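TRAP dicarboxylate transporter-DctP subunit (Desulfovibrio salexigens, PDB 4N6D) probably captures a small organic acid in the periplasm and delivers it to a TRAP-type membrane transporter. Local coordinates at residues S147-I152 / T230-F235; G166-A171 / V202-F207; S176-S181 / D302-L307; F218-R223 / D283-E288; Y224-N229 / I290-A295. All coordinates share one frame; numbering follows the deposited sequence.

Contact 1 of 5, residues S147-I152 / T230-F235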
# COMPACT_ATOMS: atom_id res chain seq x y z
N SER A 147 0.82 -0.11 1.71
CA SER A 147 2.04 0.67 1.68
C SER A 147 1.95 1.86 2.65
O SER A 147 0.90 2.12 3.22
CB SER A 147 2.25 1.19 0.27
OG SER A 147 1.32 2.22 -0.02
N ALA A 148 3.06 2.57 2.82
CA ALA A 148 3.05 3.87 3.45
C ALA A 148 2.42 4.84 2.47
O ALA A 148 2.34 4.56 1.27
CB ALA A 148 4.45 4.32 3.79
N PRO A 149 1.95 5.99 2.97
CA PRO A 149 1.29 6.93 2.08
C PRO A 149 2.23 7.54 1.06
O PRO A 149 3.44 7.65 1.28
CB PRO A 149 0.79 8.03 3.04
CG PRO A 149 0.62 7.32 4.33
CD PRO A 149 1.77 6.36 4.39
N SER A 150 1.65 7.93 -0.07
CA SER A 150 2.36 8.63 -1.13
C SER A 150 2.49 10.10 -0.82
O SER A 150 1.53 10.74 -0.42
CB SER A 150 1.58 8.47 -2.42
OG SER A 150 1.54 7.08 -2.76
N ASN A 151 3.69 10.62 -1.05
CA ASN A 151 4.08 11.98 -0.73
C ASN A 151 4.89 12.56 -1.89
O ASN A 151 5.30 11.83 -2.81
CB ASN A 151 4.92 11.96 0.54
CG ASN A 151 4.10 11.62 1.76
OD1 ASN A 151 3.18 12.35 2.12
ND2 ASN A 151 4.46 10.54 2.45
N ILE A 152 5.11 13.87 -1.86
CA ILE A 152 5.74 14.57 -2.97
C ILE A 152 7.17 14.91 -2.58
O ILE A 152 7.39 15.64 -1.61
CB ILE A 152 4.95 15.84 -3.31
CG1 ILE A 152 3.54 15.44 -3.76
CG2 ILE A 152 5.64 16.63 -4.43
CD1 ILE A 152 2.60 16.60 -4.00
N THR A 230 -1.13 11.26 0.72
CA THR A 230 -2.18 11.28 -0.29
C THR A 230 -3.04 10.02 -0.33
O THR A 230 -4.25 10.09 -0.22
CB THR A 230 -1.58 11.62 -1.65
OG1 THR A 230 -1.06 12.95 -1.59
CG2 THR A 230 -2.64 11.55 -2.73
N ALA A 231 -2.40 8.87 -0.46
CA ALA A 231 -3.13 7.62 -0.60
C ALA A 231 -2.11 6.52 -0.32
O ALA A 231 -0.91 6.77 -0.41
CB ALA A 231 -3.69 7.45 -2.02
N VAL A 232 -2.61 5.31 -0.09
CA VAL A 232 -1.77 4.12 0.02
C VAL A 232 -2.16 3.11 -1.07
O VAL A 232 -3.17 3.27 -1.77
CB VAL A 232 -1.93 3.42 1.40
CG1 VAL A 232 -1.57 4.36 2.57
CG2 VAL A 232 -3.35 2.90 1.58
N TYR A 233 -1.33 2.09 -1.23
CA TYR A 233 -1.62 0.95 -2.09
C TYR A 233 -1.94 -0.26 -1.22
O TYR A 233 -1.11 -0.67 -0.42
CB TYR A 233 -0.41 0.60 -2.96
CG TYR A 233 -0.05 1.69 -3.92
CD1 TYR A 233 -0.72 1.83 -5.12
CD2 TYR A 233 0.94 2.60 -3.60
CE1 TYR A 233 -0.41 2.86 -5.99
CE2 TYR A 233 1.26 3.63 -4.46
CZ TYR A 233 0.59 3.75 -5.65
OH TYR A 233 0.91 4.78 -6.52
N PRO A 234 -3.14 -0.82 -1.39
CA PRO A 234 -3.52 -2.02 -0.64
C PRO A 234 -3.10 -3.33 -1.33
O PRO A 234 -3.10 -3.44 -2.57
CB PRO A 234 -5.04 -1.93 -0.59
CG PRO A 234 -5.40 -1.26 -1.89
CD PRO A 234 -4.27 -0.31 -2.18
N PHE A 235 -2.79 -4.32 -0.49
CA PHE A 235 -2.35 -5.63 -0.95
C PHE A 235 -3.15 -6.71 -0.24
O PHE A 235 -3.57 -6.52 0.90
CB PHE A 235 -0.88 -5.86 -0.57
CG PHE A 235 0.10 -4.97 -1.27
CD1 PHE A 235 0.29 -3.65 -0.87
CD2 PHE A 235 0.85 -5.45 -2.32
CE1 PHE A 235 1.19 -2.84 -1.51
CE2 PHE A 235 1.77 -4.64 -2.97
CZ PHE A 235 1.93 -3.33 -2.56
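S147 points toward the backbone of Y233 and bonds to it with both its main-chain N and its hydroxyl, joining two segments that run nearly antiparallel. Its CB rests beside the peptide, 3.9 Å from Y233 O. Beyond it, OG is tucked between the residue's own N and carbonyl carbon (chi1 72°), a position from which the hydroxyl can do two jobs. It accepts the amide of Y233 almost straight, OG to N 2.9 Å at 172°, and gives its proton to A148 O from above that carbonyl's plane. The same OG lies at the edge of the Y233 ring, 3.6 Å from CD2. A small hydroxyl suits this spot, since it completes a backbone-like bond without bulk. The main-chain N of S147 bonds to Y233 O, so two bonds pin Y233. S147 O is less fortunate: buried under V232 CG1 at 3.4 Å, it has no polar partner.

Further along, S150 N bonds to A231 O (2.8 Å) and T230 N to S150 O (2.9 Å). Between the S147–Y233 and S150–A231 pairs, P149 supplies a stiff apolar flank, its CG 4.1 Å from V232 CG1. The two segments are interlobe crossings, as in the hinges of periplasmic binding proteins, carrying the chain between the five-stranded and four-stranded sheets. V232 packs on A120 of helix 117-131, while S150 and Y233 lean on L175 of helix 173-181.

Contact 2 of 5, residues G166-A171 / V202-F207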
# COMPACT_ATOMS: atom_id res chain seq x y z
N GLY A 166 2.19 23.54 -12.84
CA GLY A 166 3.07 23.28 -13.96
C GLY A 166 4.30 22.47 -13.60
O GLY A 166 5.19 22.31 -14.43
N LEU A 167 4.34 21.93 -12.39
CA LEU A 167 5.53 21.21 -11.93
C LEU A 167 5.53 19.79 -12.48
O LEU A 167 4.57 19.05 -12.26
CB LEU A 167 5.57 21.14 -10.41
CG LEU A 167 6.89 20.62 -9.84
CD1 LEU A 167 8.01 21.61 -10.07
CD2 LEU A 167 6.74 20.34 -8.37
N GLU A 168 6.61 19.42 -13.17
CA GLU A 168 6.73 18.08 -13.72
C GLU A 168 7.10 17.07 -12.63
O GLU A 168 8.14 17.19 -11.98
CB GLU A 168 7.78 18.07 -14.83
CG GLU A 168 7.43 18.94 -16.02
CD GLU A 168 7.82 20.42 -15.88
OE1 GLU A 168 8.34 20.85 -14.83
OE2 GLU A 168 7.58 21.16 -16.86
N VAL A 169 6.24 16.07 -12.39
CA VAL A 169 6.44 15.10 -11.31
C VAL A 169 6.17 13.68 -11.81
O VAL A 169 5.18 13.43 -12.48
CB VAL A 169 5.50 15.37 -10.11
CG1 VAL A 169 5.71 14.34 -9.01
CG2 VAL A 169 5.70 16.79 -9.55
N ARG A 170 7.08 12.77 -11.52
CA ARG A 170 6.93 11.39 -11.92
C ARG A 170 5.78 10.76 -11.15
O ARG A 170 5.73 10.80 -9.91
CB ARG A 170 8.22 10.65 -11.64
CG ARG A 170 8.33 9.33 -12.34
CD ARG A 170 7.98 8.20 -11.42
NE ARG A 170 8.20 6.91 -12.09
CZ ARG A 170 7.91 5.74 -11.55
NH1 ARG A 170 7.41 5.68 -10.32
NH2 ARG A 170 8.13 4.62 -12.23
N ALA A 171 4.85 10.17 -11.88
CA ALA A 171 3.69 9.55 -11.29
C ALA A 171 2.98 8.67 -12.30
O ALA A 171 3.21 8.76 -13.50
CB ALA A 171 2.74 10.63 -10.82
N VAL A 202 13.56 17.14 -16.70
CA VAL A 202 12.44 16.46 -17.34
C VAL A 202 11.31 16.13 -16.35
O VAL A 202 10.12 16.27 -16.67
CB VAL A 202 12.91 15.18 -18.04
CG1 VAL A 202 11.72 14.39 -18.57
CG2 VAL A 202 13.86 15.54 -19.18
N VAL A 203 11.66 15.67 -15.16
CA VAL A 203 10.77 15.80 -14.02
C VAL A 203 11.55 16.52 -12.94
O VAL A 203 12.78 16.59 -13.00
CB VAL A 203 10.19 14.47 -13.49
CG1 VAL A 203 9.29 13.83 -14.55
CG2 VAL A 203 11.30 13.52 -13.09
N LYS A 204 10.84 17.07 -11.96
CA LYS A 204 11.48 17.84 -10.91
C LYS A 204 11.12 17.25 -9.55
O LYS A 204 11.37 17.86 -8.52
CB LYS A 204 11.09 19.31 -11.02
CG LYS A 204 11.53 19.96 -12.36
CD LYS A 204 11.11 21.42 -12.44
CE LYS A 204 11.69 22.12 -13.66
NZ LYS A 204 11.25 21.52 -14.94
N GLY A 205 10.53 16.05 -9.56
CA GLY A 205 10.28 15.31 -8.34
C GLY A 205 9.50 14.04 -8.63
O GLY A 205 9.28 13.69 -9.79
N LEU A 206 9.11 13.35 -7.58
CA LEU A 206 8.28 12.17 -7.76
C LEU A 206 7.25 12.03 -6.66
O LEU A 206 7.38 12.62 -5.59
CB LEU A 206 9.13 10.90 -7.89
CG LEU A 206 9.86 10.34 -6.68
CD1 LEU A 206 10.37 8.95 -7.01
CD2 LEU A 206 11.01 11.20 -6.26
N PHE A 207 6.22 11.25 -6.95
CA PHE A 207 5.10 11.04 -6.06
C PHE A 207 5.13 9.57 -5.69
O PHE A 207 4.81 8.68 -6.52
CB PHE A 207 3.81 11.38 -6.79
CG PHE A 207 2.70 11.92 -5.92
CD1 PHE A 207 2.66 11.71 -4.55
CD2 PHE A 207 1.66 12.61 -6.52
CE1 PHE A 207 1.58 12.22 -3.78
CE2 PHE A 207 0.60 13.12 -5.78
CZ PHE A 207 0.57 12.93 -4.40
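E168 and K204 join the two segments twice, once through the backbone and once through their charged ends. The amide of K204 donates to E168 O, N to O 2.7 Å, and their side chains then run side by side to a salt bridge, NZ to OE1 3.0 Å. The ammonium approaches from above the carboxylate, 59° out of its plane. Glutamate turns back at chi2 (86°) and lysine at its last torsion, which lets two long chains meet beside the backbone bond that already joins the two residues. G201 O takes another hydrogen bond from NZ and so helps to fix its place.

Farther along, R170 brackets L206: its N donates to G205 O (2.9 Å), and its O receives F207 N (3.0 Å). This is the bonding pattern of a parallel bridge, but the strands diverge by 50°, and the pairing stays a single bridge. Branched V169 packs against the L206 backbone, CG1 lying 3.6 Å from L206 CA, and R170 CB meets L206 CB at 3.9 Å.

The second shell comes from two helices, a loop and the neighbouring strand. V169 and F207 both lean on L179 of helix 173-181, whereas V203 is backed by A197 and L198 of helix 194-200. R170 carries its NE away to M189 O. V169 bonds through its backbone to T185 and V187, so strand 168-170 also pairs with strand 185-187, and helix 173-181 connects the two parallel strands. That beta-alpha-beta crossover is characteristic of the alpha/beta lobes of periplasmic binding proteins.

Contact 3 of 5, residues S176-S181 / D302-L307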
# COMPACT_ATOMS: atom_id res chain seq x y z
N SER A 176 -1.17 10.32 -10.75
CA SER A 176 -1.15 11.22 -11.90
C SER A 176 -2.44 12.01 -11.96
O SER A 176 -2.44 13.21 -12.22
CB SER A 176 -0.95 10.45 -13.21
OG SER A 176 0.37 9.96 -13.28
N LYS A 177 -3.56 11.33 -11.72
CA LYS A 177 -4.86 12.00 -11.79
C LYS A 177 -4.89 13.12 -10.76
O LYS A 177 -5.36 14.24 -11.05
CB LYS A 177 -6.00 11.00 -11.58
CG LYS A 177 -6.23 10.07 -12.75
CD LYS A 177 -7.30 9.02 -12.44
CE LYS A 177 -7.95 8.49 -13.69
NZ LYS A 177 -8.76 9.53 -14.39
N ILE A 178 -4.40 12.82 -9.56
CA ILE A 178 -4.34 13.82 -8.49
C ILE A 178 -3.47 15.00 -8.90
O ILE A 178 -3.87 16.16 -8.77
CB ILE A 178 -3.88 13.18 -7.19
CG1 ILE A 178 -4.97 12.23 -6.70
CG2 ILE A 178 -3.56 14.25 -6.17
CD1 ILE A 178 -4.54 11.34 -5.57
N LEU A 179 -2.27 14.74 -9.42
CA LEU A 179 -1.43 15.83 -9.87
C LEU A 179 -2.12 16.69 -10.94
O LEU A 179 -2.00 17.92 -10.90
CB LEU A 179 -0.12 15.29 -10.43
CG LEU A 179 0.85 14.75 -9.38
CD1 LEU A 179 1.99 14.01 -10.07
CD2 LEU A 179 1.38 15.88 -8.53
N GLU A 180 -2.79 16.06 -11.89
CA GLU A 180 -3.46 16.83 -12.94
C GLU A 180 -4.49 17.74 -12.27
O GLU A 180 -4.60 18.92 -12.63
CB GLU A 180 -4.13 15.92 -13.97
CG GLU A 180 -4.63 16.67 -15.20
CD GLU A 180 -3.51 17.31 -16.01
OE1 GLU A 180 -2.46 16.66 -16.21
OE2 GLU A 180 -3.68 18.47 -16.44
N SER A 181 -5.23 17.21 -11.31
CA SER A 181 -6.28 18.00 -10.65
C SER A 181 -5.72 19.18 -9.86
O SER A 181 -6.43 20.16 -9.61
CB SER A 181 -7.16 17.12 -9.76
OG SER A 181 -6.58 16.89 -8.47
N ASP A 302 -10.97 18.93 -1.91
CA ASP A 302 -12.05 19.39 -2.74
C ASP A 302 -11.78 19.05 -4.20
O ASP A 302 -12.69 18.67 -4.93
CB ASP A 302 -12.24 20.91 -2.61
CG ASP A 302 -12.67 21.33 -1.22
OD1 ASP A 302 -13.06 20.45 -0.41
OD2 ASP A 302 -12.62 22.55 -0.93
N LYS A 303 -10.52 19.17 -4.61
CA LYS A 303 -10.16 18.96 -6.00
C LYS A 303 -10.12 17.49 -6.36
O LYS A 303 -10.18 17.14 -7.53
CB LYS A 303 -8.82 19.62 -6.32
CG LYS A 303 -8.92 21.16 -6.38
CD LYS A 303 -7.55 21.82 -6.30
CE LYS A 303 -7.60 23.35 -6.36
NZ LYS A 303 -7.91 23.89 -7.73
N THR A 304 -10.01 16.63 -5.34
CA THR A 304 -9.85 15.20 -5.61
C THR A 304 -11.14 14.44 -5.26
O THR A 304 -11.22 13.23 -5.44
CB THR A 304 -8.61 14.58 -4.90
OG1 THR A 304 -8.69 14.70 -3.49
CG2 THR A 304 -7.32 15.22 -5.38
N LEU A 305 -12.17 15.15 -4.82
CA LEU A 305 -13.45 14.50 -4.53
C LEU A 305 -14.01 13.69 -5.72
O LEU A 305 -14.58 12.62 -5.52
CB LEU A 305 -14.47 15.52 -4.00
CG LEU A 305 -15.76 14.95 -3.39
CD1 LEU A 305 -15.47 13.85 -2.36
CD2 LEU A 305 -16.55 16.06 -2.75
N PRO A 306 -13.82 14.16 -6.97
CA PRO A 306 -14.26 13.35 -8.12
C PRO A 306 -13.70 11.92 -8.15
O PRO A 306 -14.36 11.02 -8.70
CB PRO A 306 -13.79 14.15 -9.32
CG PRO A 306 -13.75 15.58 -8.81
CD PRO A 306 -13.33 15.49 -7.38
N LEU A 307 -12.51 11.68 -7.59
CA LEU A 307 -11.94 10.33 -7.62
C LEU A 307 -12.77 9.43 -6.70
O LEU A 307 -12.98 8.27 -6.99
CB LEU A 307 -10.48 10.33 -7.18
CG LEU A 307 -9.57 11.13 -8.10
CD1 LEU A 307 -8.13 11.21 -7.57
CD2 LEU A 307 -9.56 10.53 -9.51
O HOH W 1 -5.96 22.96 -9.64
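I178 and L307 meet with no ring, amide or carboxylate between them; the touching groups are mainly aliphatic, so there are no flat faces to fill, and methyls and methylenes do the packing. The motif is a pair of helices, 173-181 and 294-317, whose local axes run at 141° to each other and approach to 9.4 Å. The leucine enters at about a right angle to the isoleucine, and its CD1 presses against I178 CG1 at 3.4 Å, tighter than usual for two carbons. Its other methyl, CD2, reaches the aliphatic stem of K177, 4.0 Å from CD. A lysine serves well at such a margin, because its methylenes can cover leucine at an exposed rim.

T304 fills the next place along the interface. Its CG2 lies 4.0 Å from I178 CG2 and 3.6 Å from S181 OG, while its hydroxyl turns back to I300 O in its own helix. Threonine thereby offers a methyl to the neighbour and spends its polar group at home. S181 economises in the same way: with OG held between its N and carbonyl carbon (chi1 82°), the hydroxyl bonds to I178 O one turn earlier.

The second helix is kinked at P306 and L307: proline has no amide proton to give to the preceding turn, and L307 N bonds to T304 O instead. At the other end, a water joins the helices, donating to S181 O (2.8 Å) and accepting from K303 NZ (2.9 Å).

Contact 4 of 5, residues F218-R223 / D283-E288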
# COMPACT_ATOMS: atom_id res chain seq x y z
N PHE A 218 16.95 8.60 -3.84
CA PHE A 218 16.34 9.81 -4.39
C PHE A 218 16.64 11.07 -3.58
O PHE A 218 16.53 12.18 -4.09
CB PHE A 218 14.84 9.63 -4.62
CG PHE A 218 14.52 8.90 -5.88
CD1 PHE A 218 14.83 9.47 -7.10
CD2 PHE A 218 13.93 7.66 -5.86
CE1 PHE A 218 14.55 8.80 -8.27
CE2 PHE A 218 13.65 6.99 -7.03
CZ PHE A 218 13.97 7.56 -8.23
N ALA A 219 17.03 10.90 -2.32
CA ALA A 219 17.32 12.04 -1.47
C ALA A 219 18.55 12.81 -1.95
O ALA A 219 18.70 13.97 -1.60
CB ALA A 219 17.53 11.60 -0.04
N GLU A 220 19.42 12.19 -2.74
CA GLU A 220 20.59 12.91 -3.22
C GLU A 220 20.15 14.09 -4.08
O GLU A 220 20.78 15.14 -4.07
CB GLU A 220 21.54 12.02 -4.02
CG GLU A 220 22.82 12.77 -4.43
CD GLU A 220 23.96 11.84 -4.78
OE1 GLU A 220 23.69 10.66 -5.06
OE2 GLU A 220 25.12 12.31 -4.78
N ILE A 221 19.06 13.88 -4.80
CA ILE A 221 18.56 14.86 -5.75
C ILE A 221 17.37 15.65 -5.20
O ILE A 221 17.29 16.87 -5.38
CB ILE A 221 18.13 14.16 -7.05
CG1 ILE A 221 19.32 13.45 -7.68
CG2 ILE A 221 17.51 15.17 -8.01
CD1 ILE A 221 18.94 12.60 -8.87
N CYS A 222 16.45 14.96 -4.52
CA CYS A 222 15.22 15.58 -4.03
C CYS A 222 15.32 15.73 -2.53
O CYS A 222 15.05 14.79 -1.80
CB CYS A 222 14.00 14.72 -4.33
SG CYS A 222 13.79 14.41 -6.09
N ARG A 223 15.67 16.93 -2.09
CA ARG A 223 15.93 17.17 -0.68
C ARG A 223 14.83 17.92 0.04
O ARG A 223 15.05 18.38 1.15
CB ARG A 223 17.25 17.93 -0.56
CG ARG A 223 18.38 17.12 -1.17
CD ARG A 223 19.74 17.64 -0.87
NE ARG A 223 20.72 16.88 -1.64
CZ ARG A 223 22.04 17.02 -1.51
NH1 ARG A 223 22.53 17.86 -0.61
NH2 ARG A 223 22.85 16.30 -2.27
N ASP A 283 20.46 12.80 7.78
CA ASP A 283 21.86 12.75 8.19
C ASP A 283 22.79 13.00 7.01
O ASP A 283 23.79 13.73 7.13
CB ASP A 283 22.16 11.39 8.84
CG ASP A 283 23.58 11.28 9.33
OD1 ASP A 283 23.96 12.07 10.21
OD2 ASP A 283 24.30 10.39 8.86
N LYS A 284 22.48 12.42 5.86
CA LYS A 284 23.38 12.50 4.72
C LYS A 284 23.23 13.76 3.88
O LYS A 284 24.23 14.31 3.41
CB LYS A 284 23.23 11.27 3.83
CG LYS A 284 24.29 11.20 2.73
CD LYS A 284 24.42 9.80 2.14
CE LYS A 284 25.62 9.72 1.20
NZ LYS A 284 25.61 8.48 0.40
N TYR A 285 21.99 14.19 3.67
CA TYR A 285 21.75 15.30 2.75
C TYR A 285 20.92 16.45 3.31
O TYR A 285 20.54 17.34 2.55
CB TYR A 285 21.04 14.80 1.48
CG TYR A 285 21.71 13.63 0.78
CD1 TYR A 285 22.88 13.79 0.04
CD2 TYR A 285 21.12 12.37 0.80
CE1 TYR A 285 23.45 12.71 -0.64
CE2 TYR A 285 21.68 11.30 0.15
CZ TYR A 285 22.83 11.47 -0.56
OH TYR A 285 23.35 10.37 -1.21
N SER A 286 20.67 16.44 4.61
CA SER A 286 19.91 17.50 5.28
C SER A 286 18.60 17.80 4.58
O SER A 286 18.28 18.96 4.30
CB SER A 286 20.74 18.78 5.38
OG SER A 286 21.89 18.60 6.19
N ILE A 287 17.83 16.76 4.30
CA ILE A 287 16.53 16.93 3.70
C ILE A 287 15.64 17.69 4.66
O ILE A 287 15.88 17.72 5.88
CB ILE A 287 15.88 15.57 3.31
CG1 ILE A 287 15.69 14.69 4.54
CG2 ILE A 287 16.73 14.85 2.27
CD1 ILE A 287 14.60 13.65 4.38
N GLU A 288 14.61 18.32 4.11
CA GLU A 288 13.65 19.09 4.89
C GLU A 288 12.26 18.50 4.70
O GLU A 288 11.85 18.25 3.58
CB GLU A 288 13.65 20.56 4.47
CG GLU A 288 12.64 21.39 5.25
CD GLU A 288 12.51 22.82 4.75
OE1 GLU A 288 13.37 23.26 3.95
OE2 GLU A 288 11.55 23.50 5.17
O HOH W 2 16.86 20.48 2.55
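E220 O is gripped side-on by R223, through NH2 and NE, each 3.0 Å away, and the arginine so held crosses Y285, which ends the long helix 249-285, where the chain turns toward edge strand 288-290. NH2 lies in the carbonyl plane on a lone pair, whereas NE comes from above it, 55° out. Both bonds lie close to the guanidinium plane and fix its rotation. One face of the group then meets Y285 CD1, 3.4 Å from NH2, with the planes inclined by 44°.

The tyrosine ring is sandwiched: E220 CA makes a CH-pi contact centred over one face, 3.7 Å from the centroid, and K284 CG covers the other. An aromatic suits this place because it offers two flat apolar sides while its OH hydrogen-bonds to N217. S286, with positive phi, leaves the helix and redirects the chain. E288 N can then donate to R223 O (3.0 Å), and a water bridges R223 O to S286 O. Small A219 lets both large neighbours close in: its CB lies 3.8 Å from Y285 CD2 and 4.1 Å from I287 CG2.

Contact 5 of 5, residues Y224-N229 / I290-A295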
# COMPACT_ATOMS: atom_id res chain seq x y z
N TYR A 224 13.67 18.05 -0.61
CA TYR A 224 12.49 18.67 -0.01
C TYR A 224 11.32 17.70 -0.14
O TYR A 224 10.94 17.28 -1.24
CB TYR A 224 12.15 20.01 -0.67
CG TYR A 224 13.31 20.95 -0.54
CD1 TYR A 224 13.47 21.73 0.59
CD2 TYR A 224 14.28 21.03 -1.54
CE1 TYR A 224 14.54 22.58 0.74
CE2 TYR A 224 15.36 21.87 -1.40
CZ TYR A 224 15.49 22.64 -0.25
OH TYR A 224 16.54 23.50 -0.08
N GLU A 225 10.79 17.31 1.01
CA GLU A 225 9.83 16.24 1.08
C GLU A 225 8.54 16.82 1.66
O GLU A 225 8.49 17.19 2.84
CB GLU A 225 10.35 15.12 1.97
CG GLU A 225 11.87 14.97 2.03
CD GLU A 225 12.54 14.75 0.67
OE1 GLU A 225 11.83 14.48 -0.32
OE2 GLU A 225 13.80 14.85 0.60
N THR A 226 7.50 16.89 0.83
CA THR A 226 6.22 17.45 1.28
C THR A 226 5.25 16.34 1.63
O THR A 226 4.86 15.54 0.77
CB THR A 226 5.64 18.37 0.20
OG1 THR A 226 6.58 19.43 -0.03
CG2 THR A 226 4.31 18.96 0.65
N GLU A 227 4.88 16.27 2.90
CA GLU A 227 4.05 15.19 3.41
C GLU A 227 2.58 15.50 3.19
O GLU A 227 1.91 16.17 3.98
CB GLU A 227 4.34 14.90 4.88
CG GLU A 227 3.83 13.52 5.33
CD GLU A 227 4.23 13.15 6.75
OE1 GLU A 227 4.25 14.06 7.61
OE2 GLU A 227 4.52 11.94 7.00
N THR A 228 2.08 15.03 2.06
CA THR A 228 0.69 15.19 1.68
C THR A 228 -0.18 14.02 2.16
O THR A 228 -1.41 14.15 2.22
CB THR A 228 0.55 15.26 0.17
OG1 THR A 228 1.17 14.11 -0.42
CG2 THR A 228 1.20 16.52 -0.39
N ASN A 229 0.45 12.89 2.49
CA ASN A 229 -0.28 11.70 2.93
C ASN A 229 -1.45 11.39 2.00
O ASN A 229 -2.61 11.23 2.42
CB ASN A 229 -0.77 11.84 4.39
CG ASN A 229 0.32 11.51 5.39
OD1 ASN A 229 1.09 10.57 5.19
ND2 ASN A 229 0.42 12.30 6.46
N ILE A 290 8.30 19.04 4.88
CA ILE A 290 7.38 20.15 4.72
C ILE A 290 5.92 19.69 4.84
O ILE A 290 5.58 18.61 4.37
CB ILE A 290 7.57 20.78 3.34
CG1 ILE A 290 8.99 21.31 3.20
CG2 ILE A 290 6.55 21.91 3.14
CD1 ILE A 290 9.36 21.74 1.79
N LYS A 291 5.09 20.51 5.49
CA LYS A 291 3.64 20.32 5.47
C LYS A 291 3.00 21.54 4.85
O LYS A 291 3.39 22.67 5.12
CB LYS A 291 3.09 20.14 6.88
CG LYS A 291 3.48 18.84 7.56
CD LYS A 291 2.89 18.77 8.98
CE LYS A 291 3.23 17.46 9.71
NZ LYS A 291 4.69 17.28 9.93
N MET A 292 2.01 21.31 3.99
CA MET A 292 1.24 22.42 3.45
C MET A 292 0.22 22.92 4.48
O MET A 292 -0.09 22.24 5.45
CB MET A 292 0.54 22.01 2.16
CG MET A 292 1.53 21.68 1.02
SD MET A 292 0.65 21.65 -0.55
CE MET A 292 0.94 19.97 -1.03
N SER A 293 -0.31 24.12 4.25
CA SER A 293 -1.28 24.70 5.17
C SER A 293 -2.57 23.90 5.21
O SER A 293 -2.88 23.16 4.28
CB SER A 293 -1.63 26.12 4.74
OG SER A 293 -2.32 26.08 3.51
N ASP A 294 -3.34 24.09 6.26
CA ASP A 294 -4.62 23.42 6.37
C ASP A 294 -5.51 23.82 5.20
O ASP A 294 -6.25 23.00 4.67
CB ASP A 294 -5.31 23.79 7.69
CG ASP A 294 -4.61 23.21 8.91
OD1 ASP A 294 -3.78 22.28 8.76
OD2 ASP A 294 -4.91 23.66 10.04
N ALA A 295 -5.46 25.08 4.81
CA ALA A 295 -6.29 25.53 3.71
C ALA A 295 -5.91 24.82 2.41
O ALA A 295 -6.79 24.43 1.64
CB ALA A 295 -6.21 27.03 3.55
O HOH W 3 1.01 18.64 3.28
O HOH W 4 6.03 16.92 7.39
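A parallel beta bridge between T226 and I290 joins strand 288-290 to strand 224-226 as an outermost strand of the four-stranded sheet, just before the chain enters helix 294-317. I290 holds both backbone bonds: its N donates to E225 O (2.8 Å), and its O accepts E227 N (2.9 Å). Beta-branched residues, which favour extended chain, occupy both sides of the bridge. I290 CB lies 3.8 Å from T226 OG1, and that hydroxyl is itself bonded to V158 O. I290 CD1 stretches on to Y224 CB.

Past the bridge the pairing becomes looser. E227 and K291 run side by side in a long salt bridge, OE1 to NZ 4.0 Å, suited to the surface. A water spans E227 O and M292 N, standing in for a direct strand bond. S293 caps the helix that follows, OG to the N of D296. M292 supplies the flexible apolar reach that a bent thioether gives. With chi3 at -119°, its terminal methyl turns toward the two threonines, CE lying 3.9 Å from T226 CG2 and 3.5 Å from T228 CG2.

Overall arrangement
From the N terminus, the chain first opens contact 1 at 147-152, where it passes from the five-stranded sheet into the other lobe. Contact 2 opens and closes inside that loop, tying strand 168-170 to 205-208. Contact 3 begins between the two halves of contact 2, so these cross, and it waits until 302-307 to close. Segments 218-223 and 224-229 then start contacts 4 and 5, before 230-235 closes contact 1 on the way back to the first sheet. Contacts 4 and 5 cross each other and nest inside contact 3; contact 1 crosses all three. Helix 249-285, strand 288-290 and helix 294-317 are thereby tied to the second lobe.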